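Local coordinates for putative exported protein (Bacteroides fragilis, PDB 3FZX), which is of unknown function but folds as a calcium-binding, YmcC-like beta barrel related to LolA and LolB, and may bind lipid, at residues 84-89 / 93-98; 154-159 / 194-199. All coordinates share one frame; numbering follows the deposited sequence.

Interaction 1 of 2, residues 84-89 / 93-98; sequences DVATFP and NMMNAD
Pro89 and Asn93 are joined by one turn of helix: Asn93 N donates to Pro89 O at 2.8 Å, with an N-H...O angle of 160°, and their CA atoms lie 5.8 Å apart. Before this turn the chain runs as a 3-10 segment, 84-87, in which Thr87 N and Phe88 N bond back to Asp84 O and Val85 O. Farther out the segments diverge, Ala86 and Met95 standing 9.3 Å apart at their CA atoms. Phe88 occupies the N-cap position, and Pro89, which has no N-H to donate, fits the first helical turn at no cost in bonds. The whole excursion links strand 77-81 to strand 99-107 of a closed antiparallel barrel. Phe88 packs on Tyr170, Met172 and Ile174 of strand 161-175, and Thr87 on Arg21 and Cys23 of strand 18-25, so the short helical link spans well-separated strands. Met95, modelled as selenomethionine, bridges the wider gap: its chain is extended beyond CG, with chi2 at 166°, and carries CE to 3.4 Å from Ala86 CB, tight for two methyl groups. A long flexible chain suits this span, and the small Ala86 admits its end; Met95 also touches Leu131. Asn93 behaves differently. The backbone sets Asn93 CB 3.2 Å from Pro89 O, and the first torsion, with CG beside the backbone N, brings CG equally near it, alongside the helical bond, while the polar amide suits an exposed position. Thr87 adds its hydroxyl, OG1 donating to Asp84 O at 3.0 Å nearly in line with the carbonyl, so that one oxygen holds both Thr87 donors. Beyond Met95 the chain bends in an Asx turn, Asn96 OD1 accepting Asp98 N on a lone pair.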
ATOM      1  N   ASP A  84       4.492  11.943  -0.582  1.00 56.06           N
ATOM      2  CA  ASP A  84       5.194  13.020  -1.262  1.00 57.18           C
ATOM      3  C   ASP A  84       4.551  13.548  -2.564  1.00 58.72           C
ATOM      4  O   ASP A  84       4.609  14.758  -2.826  1.00 60.21           O
ATOM      5  CB  ASP A  84       6.660  12.622  -1.447  1.00 59.26           C
ATOM      6  CG  ASP A  84       7.359  12.308  -0.066  1.00 66.91           C
ATOM      7  OD1 ASP A  84       7.287  13.176   0.851  1.00 61.20           O
ATOM      8  OD2 ASP A  84       7.931  11.189   0.109  1.00 70.47           O
ATOM      9  N   VAL A  85       3.886  12.693  -3.344  1.00 58.37           N
ATOM     10  CA  VAL A  85       3.176  13.169  -4.538  1.00 56.45           C
ATOM     11  C   VAL A  85       1.919  13.971  -4.125  1.00 54.01           C
ATOM     12  O   VAL A  85       1.378  14.693  -4.937  1.00 50.33           O
ATOM     13  CB  VAL A  85       2.808  12.028  -5.562  1.00 58.01           C
ATOM     14  CG1 VAL A  85       3.937  11.006  -5.688  1.00 61.45           C
ATOM     15  CG2 VAL A  85       1.516  11.342  -5.190  1.00 56.73           C
ATOM     16  N   ALA A  86       1.460  13.841  -2.871  1.00 52.57           N
ATOM     17  CA  ALA A  86       0.412  14.735  -2.334  1.00 53.54           C
ATOM     18  C   ALA A  86       0.878  16.200  -2.200  1.00 52.62           C
ATOM     19  O   ALA A  86       0.044  17.084  -1.976  1.00 55.42           O
ATOM     20  CB  ALA A  86      -0.144  14.233  -0.986  1.00 52.81           C
ATOM     21  N   THR A  87       2.174  16.474  -2.361  1.00 47.79           N
ATOM     22  CA  THR A  87       2.628  17.860  -2.388  1.00 47.46           C
ATOM     23  C   THR A  87       2.321  18.533  -3.720  1.00 48.40           C
ATOM     24  O   THR A  87       2.643  19.692  -3.893  1.00 49.83           O
ATOM     25  CB  THR A  87       4.124  18.051  -2.045  1.00 47.12           C
ATOM     26  OG1 THR A  87       4.935  17.703  -3.165  1.00 47.84           O
ATOM     27  CG2 THR A  87       4.524  17.238  -0.838  1.00 41.65           C
ATOM     28  N   PHE A  88       1.684  17.841  -4.662  1.00 49.17           N
ATOM     29  CA  PHE A  88       1.243  18.501  -5.902  1.00 49.39           C
ATOM     30  C   PHE A  88       0.134  19.497  -5.526  1.00 50.32           C
ATOM     31  O   PHE A  88      -0.646  19.222  -4.627  1.00 52.53           O
ATOM     32  CB  PHE A  88       0.743  17.468  -6.907  1.00 50.04           C
ATOM     33  CG  PHE A  88       1.829  16.535  -7.455  1.00 56.83           C
ATOM     34  CD1 PHE A  88       3.153  16.555  -6.981  1.00 63.02           C
ATOM     35  CD2 PHE A  88       1.497  15.588  -8.430  1.00 67.74           C
ATOM     36  CE1 PHE A  88       4.117  15.683  -7.494  1.00 63.09           C
ATOM     37  CE2 PHE A  88       2.462  14.704  -8.945  1.00 69.33           C
ATOM     38  CZ  PHE A  88       3.768  14.751  -8.468  1.00 69.30           C
ATOM     39  N   PRO A  89       0.079  20.674  -6.173  1.00 50.04           N
ATOM     40  CA  PRO A  89      -0.912  21.686  -5.779  1.00 48.70           C
ATOM     41  C   PRO A  89      -2.390  21.244  -5.774  1.00 46.36           C
ATOM     42  O   PRO A  89      -3.152  21.638  -4.876  1.00 44.78           O
ATOM     43  CB  PRO A  89      -0.698  22.790  -6.823  1.00 48.37           C
ATOM     44  CG  PRO A  89       0.717  22.681  -7.186  1.00 46.64           C
ATOM     45  CD  PRO A  89       1.032  21.214  -7.164  1.00 50.57           C
ATOM     46  N   ASN A  93      -4.419  21.623  -2.358  1.00 40.20           N
ATOM     47  CA  ASN A  93      -5.590  22.493  -2.396  1.00 39.83           C
ATOM     48  C   ASN A  93      -6.934  21.820  -2.166  1.00 39.05           C
ATOM     49  O   ASN A  93      -7.902  22.511  -1.945  1.00 39.28           O
ATOM     50  CB  ASN A  93      -5.614  23.287  -3.712  1.00 40.66           C
ATOM     51  CG  ASN A  93      -4.487  24.331  -3.787  1.00 43.01           C
ATOM     52  OD1 ASN A  93      -3.785  24.551  -2.816  1.00 55.53           O
ATOM     53  ND2 ASN A  93      -4.318  24.962  -4.937  1.00 40.28           N
HETATM   54  N   MSE A  94      -7.022  20.498  -2.200  1.00 39.27           N
HETATM   55  CA  MSE A  94      -8.310  19.862  -1.932  1.00 36.99           C
HETATM   56  C   MSE A  94      -8.369  19.216  -0.554  1.00 36.31           C
HETATM   57  O   MSE A  94      -9.419  18.695  -0.168  1.00 36.10           O
HETATM   58  CB  MSE A  94      -8.736  18.916  -3.067  1.00 36.27           C
HETATM   59  CG  MSE A  94      -7.740  17.880  -3.548  1.00 42.83           C
HETATM   60 SE   MSE A  94      -7.601  16.366  -2.354  0.75 47.12          SE
HETATM   61  CE  MSE A  94      -9.275  15.354  -2.841  1.00 34.69           C
HETATM   62  N   MSE A  95      -7.274  19.291   0.211  1.00 37.00           N
HETATM   63  CA  MSE A  95      -7.194  18.590   1.501  1.00 36.78           C
HETATM   64  C   MSE A  95      -7.912  19.283   2.642  1.00 37.75           C
HETATM   65  O   MSE A  95      -7.873  20.501   2.772  1.00 35.87           O
HETATM   66  CB  MSE A  95      -5.755  18.409   1.948  1.00 39.10           C
HETATM   67  CG  MSE A  95      -5.031  17.162   1.438  1.00 42.12           C
HETATM   68 SE   MSE A  95      -3.119  17.479   1.815  0.75 50.43          SE
HETATM   69  CE  MSE A  95      -2.485  16.136   0.528  1.00 55.91           C
ATOM     70  N   ASN A  96      -8.548  18.467   3.469  1.00 36.65           N
ATOM     71  CA  ASN A  96      -9.071  18.882   4.757  1.00 36.81           C
ATOM     72  C   ASN A  96      -9.068  17.638   5.672  1.00 37.23           C
ATOM     73  O   ASN A  96      -8.650  16.538   5.258  1.00 36.96           O
ATOM     74  CB  ASN A  96     -10.442  19.566   4.625  1.00 35.95           C
ATOM     75  CG  ASN A  96     -11.462  18.716   3.886  1.00 41.28           C
ATOM     76  OD1 ASN A  96     -11.668  17.543   4.211  1.00 39.94           O
ATOM     77  ND2 ASN A  96     -12.119  19.313   2.886  1.00 31.81           N
ATOM     78  N   ALA A  97      -9.486  17.819   6.917  1.00 37.35           N
ATOM     79  CA  ALA A  97      -9.473  16.744   7.907  1.00 35.37           C
ATOM     80  C   ALA A  97     -10.247  15.495   7.485  1.00 37.59           C
ATOM     81  O   ALA A  97      -9.944  14.418   7.965  1.00 39.64           O
ATOM     82  CB  ALA A  97     -10.006  17.260   9.234  1.00 35.53           C
ATOM     83  N   ASP A  98     -11.254  15.626   6.617  1.00 36.89           N
ATOM     84  CA  ASP A  98     -12.024  14.474   6.157  1.00 36.33           C
ATOM     85  C   ASP A  98     -11.484  13.830   4.868  1.00 35.44           C
ATOM     86  O   ASP A  98     -12.120  12.917   4.334  1.00 32.37           O
ATOM     87  CB  ASP A  98     -13.510  14.853   5.987  1.00 37.83           C
ATOM     88  CG  ASP A  98     -14.205  15.155   7.325  1.00 40.70           C
ATOM     89  OD1 ASP A  98     -13.587  15.039   8.403  1.00 50.68           O
ATOM     90  OD2 ASP A  98     -15.388  15.526   7.299  1.00 50.06           O
TER

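Interaction 2 of 2, residues 154-159 / 194-199; sequences ETVNTP and GIVRSE
Val156 and Val196 each swing CG1 opposite the backbone N (chi1 180° and 169°), and these two methyls are the branches that meet, 4.2 Å apart. The side chains slide past one another in opposite directions. Strands 136-158 and 194-202 are not neighbours in the antiparallel barrel of this DUF3108-like protein, since strands 161-175 and 180-190 lie between them in the sheet order; their meeting therefore rests on side chains alone. What lets strand 194-202 present its groups this way is a classic beta bulge: Val196 and Arg197 both face Trp188 of strand 180-190, and their CB atoms both point toward segment 154-159. The chain also turns a corner at Val196, and Gly194, whose backbone would press any CB against the preceding carbonyl O, precedes it. Branched aliphatic residues suit the seam, being stiff and compact in strands. Val196 CG1 is shared, for Thr158 CG2 also reaches it at 3.4 Å, crossing nearly at a right angle, a tight contact between methyls. Thr158 serves two environments: its methyl faces the valine, while OG1 bonds to Gly161 O at the turn into the next strand. Arg197 also packs on Val156. With CG anti to the backbone N and the chain extended to NE, Arg197 reaches out across Val156, its CD passing Val156 CG1 at 4.1 Å, again at about a right angle, before the charge is reached. An arginine fits here because its methylenes can join apolar packing while its head remains polar. That head bonds within its own strand to Glu199, whose other oxygen, OE1, bonds to Tyr201 OH. In this salt bridge Arg197 grips side-on, NE at 2.9 Å and NH2 at 2.8 Å both meeting Glu199 OE2 on its anti side, from opposite faces of the carboxylate plane.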
ATOM      1  N   GLU A 154      23.847  13.724  -7.695  1.00 33.22           N
ATOM      2  CA  GLU A 154      24.491  15.019  -7.549  1.00 32.68           C
ATOM      3  C   GLU A 154      24.145  15.597  -6.187  1.00 33.75           C
ATOM      4  O   GLU A 154      23.169  15.168  -5.566  1.00 32.26           O
ATOM      5  CB  GLU A 154      24.032  15.977  -8.660  1.00 31.41           C
ATOM      6  CG  GLU A 154      22.522  16.284  -8.620  1.00 32.85           C
ATOM      7  CD  GLU A 154      22.011  17.136  -9.781  1.00 37.43           C
ATOM      8  OE1 GLU A 154      22.793  17.571 -10.644  1.00 42.66           O
ATOM      9  OE2 GLU A 154      20.789  17.377  -9.823  1.00 36.61           O
ATOM     10  N   THR A 155      24.952  16.566  -5.740  1.00 32.63           N
ATOM     11  CA  THR A 155      24.680  17.306  -4.506  1.00 34.01           C
ATOM     12  C   THR A 155      23.588  18.348  -4.750  1.00 35.96           C
ATOM     13  O   THR A 155      23.548  18.979  -5.812  1.00 34.85           O
ATOM     14  CB  THR A 155      25.950  17.971  -3.953  1.00 34.39           C
ATOM     15  OG1 THR A 155      26.821  16.934  -3.505  1.00 41.42           O
ATOM     16  CG2 THR A 155      25.661  18.885  -2.765  1.00 29.57           C
ATOM     17  N   VAL A 156      22.670  18.455  -3.787  1.00 35.25           N
ATOM     18  CA  VAL A 156      21.579  19.417  -3.817  1.00 35.50           C
ATOM     19  C   VAL A 156      21.705  20.252  -2.549  1.00 35.64           C
ATOM     20  O   VAL A 156      21.837  19.704  -1.464  1.00 33.28           O
ATOM     21  CB  VAL A 156      20.187  18.731  -3.820  1.00 36.62           C
ATOM     22  CG1 VAL A 156      19.094  19.785  -3.842  1.00 31.04           C
ATOM     23  CG2 VAL A 156      20.033  17.765  -5.038  1.00 30.86           C
ATOM     24  N   ASN A 157      21.666  21.568  -2.688  1.00 34.85           N
ATOM     25  CA  ASN A 157      21.815  22.474  -1.544  1.00 33.30           C
ATOM     26  C   ASN A 157      20.451  22.904  -1.096  1.00 33.09           C
ATOM     27  O   ASN A 157      19.676  23.373  -1.899  1.00 33.76           O
ATOM     28  CB  ASN A 157      22.582  23.723  -1.949  1.00 34.24           C
ATOM     29  CG  ASN A 157      24.040  23.473  -2.167  1.00 33.99           C
ATOM     30  OD1 ASN A 157      24.655  22.619  -1.542  1.00 48.15           O
ATOM     31  ND2 ASN A 157      24.615  24.249  -3.050  1.00 49.88           N
ATOM     32  N   THR A 158      20.157  22.761   0.185  1.00 31.83           N
ATOM     33  CA  THR A 158      18.856  23.107   0.706  1.00 31.98           C
ATOM     34  C   THR A 158      19.024  23.889   2.019  1.00 32.31           C
ATOM     35  O   THR A 158      20.150  23.971   2.569  1.00 29.00           O
ATOM     36  CB  THR A 158      18.001  21.846   0.999  1.00 32.74           C
ATOM     37  OG1 THR A 158      18.402  21.285   2.251  1.00 31.80           O
ATOM     38  CG2 THR A 158      18.123  20.806  -0.105  1.00 31.60           C
ATOM     39  N   PRO A 159      17.912  24.459   2.539  1.00 31.06           N
ATOM     40  CA  PRO A 159      18.002  25.126   3.853  1.00 31.32           C
ATOM     41  C   PRO A 159      18.438  24.208   5.005  1.00 31.21           C
ATOM     42  O   PRO A 159      19.036  24.692   5.971  1.00 30.31           O
ATOM     43  CB  PRO A 159      16.592  25.688   4.056  1.00 32.02           C
ATOM     44  CG  PRO A 159      16.131  25.996   2.640  1.00 29.40           C
ATOM     45  CD  PRO A 159      16.688  24.849   1.810  1.00 30.96           C
ATOM     46  N   GLY A 194      14.804  10.786   2.515  1.00 35.98           N
ATOM     47  CA  GLY A 194      13.742  10.653   1.522  1.00 34.26           C
ATOM     48  C   GLY A 194      13.905  11.766   0.515  1.00 34.87           C
ATOM     49  O   GLY A 194      15.035  12.095   0.111  1.00 36.95           O
ATOM     50  N   ILE A 195      12.793  12.398   0.159  1.00 34.81           N
ATOM     51  CA  ILE A 195      12.778  13.458  -0.850  1.00 36.10           C
ATOM     52  C   ILE A 195      13.403  14.744  -0.300  1.00 34.94           C
ATOM     53  O   ILE A 195      12.936  15.323   0.698  1.00 35.00           O
ATOM     54  CB  ILE A 195      11.316  13.792  -1.341  1.00 37.56           C
ATOM     55  CG1 ILE A 195      10.554  12.527  -1.802  1.00 45.02           C
ATOM     56  CG2 ILE A 195      11.344  14.891  -2.415  1.00 34.81           C
ATOM     57  CD1 ILE A 195      11.311  11.625  -2.732  1.00 46.19           C
ATOM     58  N   VAL A 196      14.457  15.180  -0.965  1.00 34.74           N
ATOM     59  CA  VAL A 196      15.171  16.405  -0.614  1.00 35.08           C
ATOM     60  C   VAL A 196      14.621  17.581  -1.423  1.00 34.79           C
ATOM     61  O   VAL A 196      14.558  18.707  -0.930  1.00 34.36           O
ATOM     62  CB  VAL A 196      16.688  16.207  -0.856  1.00 34.22           C
ATOM     63  CG1 VAL A 196      17.464  17.490  -0.761  1.00 32.41           C
ATOM     64  CG2 VAL A 196      17.219  15.184   0.167  1.00 35.18           C
ATOM     65  N   ARG A 197      14.238  17.311  -2.671  1.00 33.59           N
ATOM     66  CA  ARG A 197      13.736  18.335  -3.554  1.00 33.33           C
ATOM     67  C   ARG A 197      12.847  17.692  -4.595  1.00 33.79           C
ATOM     68  O   ARG A 197      13.069  16.533  -4.961  1.00 36.77           O
ATOM     69  CB  ARG A 197      14.912  19.044  -4.218  1.00 32.65           C
ATOM     70  CG  ARG A 197      14.506  20.148  -5.208  1.00 35.00           C
ATOM     71  CD  ARG A 197      15.722  20.754  -5.945  1.00 35.62           C
ATOM     72  NE  ARG A 197      15.255  21.790  -6.867  1.00 34.84           N
ATOM     73  CZ  ARG A 197      15.005  23.065  -6.542  1.00 37.50           C
ATOM     74  NH1 ARG A 197      15.212  23.540  -5.317  1.00 38.49           N
ATOM     75  NH2 ARG A 197      14.533  23.891  -7.461  1.00 34.36           N
ATOM     76  N   SER A 198      11.830  18.418  -5.041  1.00 30.13           N
ATOM     77  CA  SER A 198      11.018  17.992  -6.169  1.00 33.63           C
ATOM     78  C   SER A 198      10.541  19.205  -6.936  1.00 35.18           C
ATOM     79  O   SER A 198      10.460  20.313  -6.381  1.00 35.76           O
ATOM     80  CB  SER A 198       9.807  17.178  -5.731  1.00 34.46           C
ATOM     81  OG  SER A 198       8.826  18.029  -5.176  1.00 41.99           O
ATOM     82  N   GLU A 199      10.220  18.992  -8.211  1.00 34.92           N
ATOM     83  CA  GLU A 199       9.737  20.048  -9.094  1.00 34.65           C
ATOM     84  C   GLU A 199       8.676  19.473 -10.001  1.00 37.16           C
ATOM     85  O   GLU A 199       8.847  18.359 -10.495  1.00 38.49           O
ATOM     86  CB  GLU A 199      10.870  20.577  -9.964  1.00 32.35           C
ATOM     87  CG  GLU A 199      11.965  21.298  -9.214  1.00 37.38           C
ATOM     88  CD  GLU A 199      13.163  21.618 -10.096  1.00 33.02           C
ATOM     89  OE1 GLU A 199      13.135  21.332 -11.311  1.00 39.48           O
ATOM     90  OE2 GLU A 199      14.137  22.143  -9.560  1.00 37.75           O
TER

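In the fold
Interaction 1 is local, tying the two ends of a short helical connection, whereas interaction 2 joins strands 136-158 and 194-202, far apart in sequence. Each is partly buried and mixes buried apolar groups with more exposed polar ones. Their chemistry follows their place: a helix offers a backbone bond at 84-89 / 93-98, with one methyl pair added, while non-neighbouring strands at 154-159 / 194-199 share only side-chain packing, flanked by an ion pair within one strand. Strand 136-158 serves both, since Val85 packs on its Ile143 and Val145. The centres lie about 21 Å apart, yet the regions touch directly, Asp84 OD2 packing 3.5 Å from Ile195 CG1. Neither lies at the calcium sites.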